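Local coordinates for protein FKBP-type peptidyl-prolyl cis-trans isomerase FkpA (Escherichia coli, PDB 1Q6H) that catalyses the cis-trans isomerization of peptidyl-proline bonds, accelerating protein folding in the periplasm, and also acts as a folding chaperone, at residues L123-E134 and N183-I194. Residues are numbered along the deposited sequence; the frame is centred on the assembly and turned at random.
Sequences LVYQVVEAGKGE and NIKKGGKIKLVI
Strands 124-127 and 189-194 run antiparallel in the curved sheet of the FKBP domain, pairing through Val124 with Val193 and Gln126 with Lys191, and a classic beta bulge follows where Val128 N and Glu129 N both donate to Lys189 O. On the face bearing Tyr125, Val127, Ile190 and Leu192, the amide of Asn183 lies flat over the phenol, the two planes 13° apart, with Asn183 ND2 3.6 Å above the centre of the Tyr125 ring. The tyrosine reaches this place with CG set between its backbone N and carbonyl carbon (chi1 66°), while Ile190 CD1 approaches obliquely, 4.0 Å from Tyr125 CD2. With the ring of Tyr125 cut back to an alanine, the Asn183 amide would probably lose the surface it stacks on, and a gap would be likely to open beside Ile190 CD1. Farther along, the side chains of Val127 and Ile184 run past one another in opposite directions, Val127 CG1 meeting Ile184 CG2 at 3.9 Å. The other face carries Val124 and Val193, which touch through their CB atoms and share Phe110 of helix 70-112 as a neighbour. Here Gln126 OE1 accepts a bond from a water that is linked only weakly to Lys191 NZ. At the bulge itself, the side chains of Glu129 and Lys189 run alongside each other in the same direction; the lysine bends at its last torsion (chi4 26°), and Lys189 NZ forms a salt bridge with Glu129 OE1 at 3.3 Å, the hydrogen bond within it being weak.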
loop_
_atom_site.group_PDB
_atom_site.type_symbol
_atom_site.label_atom_id
_atom_site.label_comp_id
_atom_site.label_asym_id
_atom_site.label_seq_id
_atom_site.Cartn_x
_atom_site.Cartn_y
_atom_site.Cartn_z
ATOM N N LEU A 123 24.522 27.479 -21.714
ATOM C CA LEU A 123 24.908 26.184 -22.206
ATOM C C LEU A 123 26.418 26.220 -22.482
ATOM O O LEU A 123 26.940 27.194 -23.074
ATOM C CB LEU A 123 24.188 25.904 -23.516
ATOM C CG LEU A 123 24.631 24.645 -24.266
ATOM C CD1 LEU A 123 24.224 23.375 -23.531
ATOM C CD2 LEU A 123 24.012 24.649 -25.633
ATOM N N VAL A 124 27.133 25.178 -22.067
ATOM C CA VAL A 124 28.538 25.079 -22.383
ATOM C C VAL A 124 28.720 23.951 -23.401
ATOM O O VAL A 124 28.131 22.861 -23.275
ATOM C CB VAL A 124 29.357 24.838 -21.117
ATOM C CG1 VAL A 124 30.841 24.701 -21.415
ATOM C CG2 VAL A 124 29.077 25.935 -20.099
ATOM N N TYR A 125 29.484 24.206 -24.456
ATOM C CA TYR A 125 29.617 23.195 -25.498
ATOM C C TYR A 125 30.949 23.169 -26.193
ATOM O O TYR A 125 31.686 24.148 -26.227
ATOM C CB TYR A 125 28.494 23.346 -26.529
ATOM C CG TYR A 125 28.546 24.602 -27.335
ATOM C CD1 TYR A 125 27.891 25.747 -26.903
ATOM C CD2 TYR A 125 29.261 24.669 -28.507
ATOM C CE1 TYR A 125 27.943 26.899 -27.613
ATOM C CE2 TYR A 125 29.312 25.817 -29.232
ATOM C CZ TYR A 125 28.649 26.937 -28.779
ATOM O OH TYR A 125 28.669 28.107 -29.483
ATOM N N GLN A 126 31.247 22.004 -26.744
ATOM C CA GLN A 126 32.486 21.769 -27.457
ATOM C C GLN A 126 32.190 21.024 -28.738
ATOM O O GLN A 126 31.779 19.870 -28.719
ATOM C CB GLN A 126 33.422 20.960 -26.604
ATOM C CG GLN A 126 34.754 20.681 -27.251
ATOM C CD GLN A 126 35.594 19.787 -26.392
ATOM O OE1 GLN A 126 35.062 18.982 -25.614
ATOM N NE2 GLN A 126 36.900 19.908 -26.518
ATOM N N VAL A 127 32.389 21.701 -29.860
ATOM C CA VAL A 127 32.188 21.081 -31.142
ATOM C C VAL A 127 33.385 20.206 -31.338
ATOM O O VAL A 127 34.511 20.641 -31.134
ATOM C CB VAL A 127 32.112 22.098 -32.311
ATOM C CG1 VAL A 127 32.014 21.385 -33.676
ATOM C CG2 VAL A 127 30.932 23.044 -32.125
ATOM N N VAL A 128 33.134 18.962 -31.707
ATOM C CA VAL A 128 34.194 18.004 -31.979
ATOM C C VAL A 128 34.329 17.901 -33.488
ATOM O O VAL A 128 35.437 17.985 -34.008
ATOM C CB VAL A 128 33.883 16.667 -31.331
ATOM C CG1 VAL A 128 34.955 15.665 -31.598
ATOM C CG2 VAL A 128 33.706 16.864 -29.820
ATOM N N GLU A 129 33.189 17.779 -34.165
ATOM C CA GLU A 129 33.108 17.758 -35.627
ATOM C C GLU A 129 31.908 18.553 -36.055
ATOM O O GLU A 129 30.812 18.338 -35.559
ATOM C CB GLU A 129 32.918 16.348 -36.179
ATOM C CG GLU A 129 34.083 15.460 -35.877
ATOM C CD GLU A 129 33.973 14.101 -36.525
ATOM O OE1 GLU A 129 33.134 13.921 -37.443
ATOM O OE2 GLU A 129 34.764 13.223 -36.125
ATOM N N ALA A 130 32.121 19.459 -36.988
ATOM C CA ALA A 130 31.076 20.328 -37.479
ATOM C C ALA A 130 30.005 19.589 -38.213
ATOM O O ALA A 130 28.838 19.938 -38.122
ATOM C CB ALA A 130 31.649 21.364 -38.431
ATOM N N GLY A 131 30.419 18.567 -38.954
ATOM C CA GLY A 131 29.523 17.853 -39.835
ATOM C C GLY A 131 29.299 18.715 -41.057
ATOM O O GLY A 131 29.970 19.726 -41.236
ATOM N N LYS A 132 28.328 18.342 -41.892
ATOM C CA LYS A 132 28.127 19.031 -43.142
ATOM C C LYS A 132 26.683 18.897 -43.567
ATOM O O LYS A 132 26.125 17.819 -43.511
ATOM C CB LYS A 132 29.054 18.415 -44.191
ATOM C CG LYS A 132 28.948 18.990 -45.568
ATOM C CD LYS A 132 30.126 18.560 -46.454
ATOM C CE LYS A 132 30.205 19.444 -47.689
ATOM N NZ LYS A 132 31.519 19.423 -48.333
ATOM N N GLY A 133 26.080 20.011 -43.970
ATOM C CA GLY A 133 24.717 19.996 -44.443
ATOM C C GLY A 133 23.925 21.148 -43.882
ATOM O O GLY A 133 24.447 22.227 -43.666
ATOM N N GLU A 134 22.655 20.899 -43.623
ATOM C CA GLU A 134 21.764 21.944 -43.155
ATOM C C GLU A 134 21.811 22.074 -41.629
ATOM O O GLU A 134 22.003 21.104 -40.929
ATOM C CB GLU A 134 20.333 21.617 -43.617
ATOM C CG GLU A 134 20.247 21.009 -45.007
ATOM C CD GLU A 134 20.907 21.867 -46.075
ATOM O OE1 GLU A 134 20.992 23.097 -45.855
ATOM O OE2 GLU A 134 21.351 21.318 -47.126
ATOM N N ASN A 183 24.339 23.854 -33.134
ATOM C CA ASN A 183 25.728 24.261 -33.301
ATOM C C ASN A 183 26.558 23.329 -34.194
ATOM O O ASN A 183 27.750 23.564 -34.371
ATOM C CB ASN A 183 26.409 24.340 -31.941
ATOM C CG ASN A 183 25.898 25.488 -31.109
ATOM O OD1 ASN A 183 25.894 26.610 -31.565
ATOM N ND2 ASN A 183 25.474 25.208 -29.883
ATOM N N ILE A 184 25.944 22.263 -34.716
ATOM C CA ILE A 184 26.615 21.338 -35.607
ATOM C C ILE A 184 25.630 20.997 -36.716
ATOM O O ILE A 184 24.492 21.509 -36.725
ATOM C CB ILE A 184 27.086 20.044 -34.914
ATOM C CG1 ILE A 184 25.991 19.393 -34.060
ATOM C CG2 ILE A 184 28.329 20.267 -34.113
ATOM C CD1 ILE A 184 26.365 17.977 -33.626
ATOM N N LYS A 185 26.056 20.118 -37.614
ATOM C CA LYS A 185 25.256 19.715 -38.773
ATOM C C LYS A 185 25.312 18.226 -38.891
ATOM O O LYS A 185 26.006 17.582 -38.123
ATOM C CB LYS A 185 25.798 20.430 -40.018
ATOM C CG LYS A 185 25.819 21.966 -39.757
ATOM C CD LYS A 185 26.273 22.771 -40.932
ATOM C CE LYS A 185 25.334 24.004 -41.090
ATOM N NZ LYS A 185 25.550 25.065 -40.011
ATOM N N LYS A 186 24.573 17.666 -39.838
ATOM C CA LYS A 186 24.581 16.230 -40.062
ATOM C C LYS A 186 26.007 15.719 -40.172
ATOM O O LYS A 186 26.851 16.270 -40.917
ATOM C CB LYS A 186 23.796 15.921 -41.343
ATOM C CG LYS A 186 23.758 14.480 -41.760
ATOM C CD LYS A 186 22.799 14.315 -42.948
ATOM C CE LYS A 186 22.793 12.903 -43.511
ATOM N NZ LYS A 186 21.565 12.676 -44.374
ATOM N N GLY A 187 26.271 14.656 -39.427
ATOM C CA GLY A 187 27.578 14.039 -39.393
ATOM C C GLY A 187 28.477 14.564 -38.291
ATOM O O GLY A 187 29.572 14.026 -38.043
ATOM N N GLY A 188 28.033 15.634 -37.635
ATOM C CA GLY A 188 28.796 16.245 -36.575
ATOM C C GLY A 188 28.730 15.573 -35.218
ATOM O O GLY A 188 27.968 14.648 -34.996
ATOM N N LYS A 189 29.573 16.054 -34.309
ATOM C CA LYS A 189 29.659 15.511 -32.970
ATOM C C LYS A 189 29.895 16.682 -32.033
ATOM O O LYS A 189 30.679 17.579 -32.347
ATOM C CB LYS A 189 30.832 14.535 -32.870
ATOM C CG LYS A 189 30.821 13.493 -33.945
ATOM C CD LYS A 189 31.963 12.512 -33.834
ATOM C CE LYS A 189 31.804 11.386 -34.875
ATOM N NZ LYS A 189 31.014 11.794 -36.064
ATOM N N ILE A 190 29.228 16.692 -30.885
ATOM C CA ILE A 190 29.343 17.818 -29.966
ATOM C C ILE A 190 29.184 17.327 -28.555
ATOM O O ILE A 190 28.474 16.372 -28.319
ATOM C CB ILE A 190 28.266 18.859 -30.263
ATOM C CG1 ILE A 190 28.459 20.090 -29.385
ATOM C CG2 ILE A 190 26.845 18.293 -30.014
ATOM C CD1 ILE A 190 27.632 21.287 -29.876
ATOM N N LYS A 191 29.931 17.926 -27.639
ATOM C CA LYS A 191 29.778 17.634 -26.244
ATOM C C LYS A 191 28.992 18.781 -25.638
ATOM O O LYS A 191 29.304 19.982 -25.840
ATOM C CB LYS A 191 31.131 17.454 -25.594
ATOM C CG LYS A 191 31.119 17.295 -24.093
ATOM C CD LYS A 191 32.559 17.027 -23.602
ATOM C CE LYS A 191 32.687 17.098 -22.088
ATOM N NZ LYS A 191 33.991 16.479 -21.626
ATOM N N LEU A 192 27.942 18.432 -24.919
ATOM C CA LEU A 192 27.101 19.443 -24.282
ATOM C C LEU A 192 27.214 19.324 -22.791
ATOM O O LEU A 192 27.115 18.215 -22.244
ATOM C CB LEU A 192 25.634 19.271 -24.692
ATOM C CG LEU A 192 25.327 19.306 -26.179
ATOM C CD1 LEU A 192 23.887 18.952 -26.431
ATOM C CD2 LEU A 192 25.617 20.623 -26.770
ATOM N N VAL A 193 27.425 20.459 -22.129
ATOM C CA VAL A 193 27.481 20.504 -20.678
ATOM C C VAL A 193 26.356 21.412 -20.288
ATOM O O VAL A 193 26.405 22.624 -20.501
ATOM C CB VAL A 193 28.847 20.927 -20.171
ATOM C CG1 VAL A 193 28.836 21.060 -18.709
ATOM C CG2 VAL A 193 29.871 19.860 -20.561
ATOM N N ILE A 194 25.277 20.793 -19.838
ATOM C CA ILE A 194 24.013 21.513 -19.696
ATOM C C ILE A 194 23.669 21.826 -18.267
ATOM O O ILE A 194 23.556 20.901 -17.427
ATOM C CB ILE A 194 22.882 20.687 -20.312
ATOM C CG1 ILE A 194 23.296 20.100 -21.660
ATOM C CG2 ILE A 194 21.631 21.498 -20.400
ATOM C CD1 ILE A 194 22.197 19.303 -22.381
HETATM O O HOH W 1 36.386 17.725 -23.722
#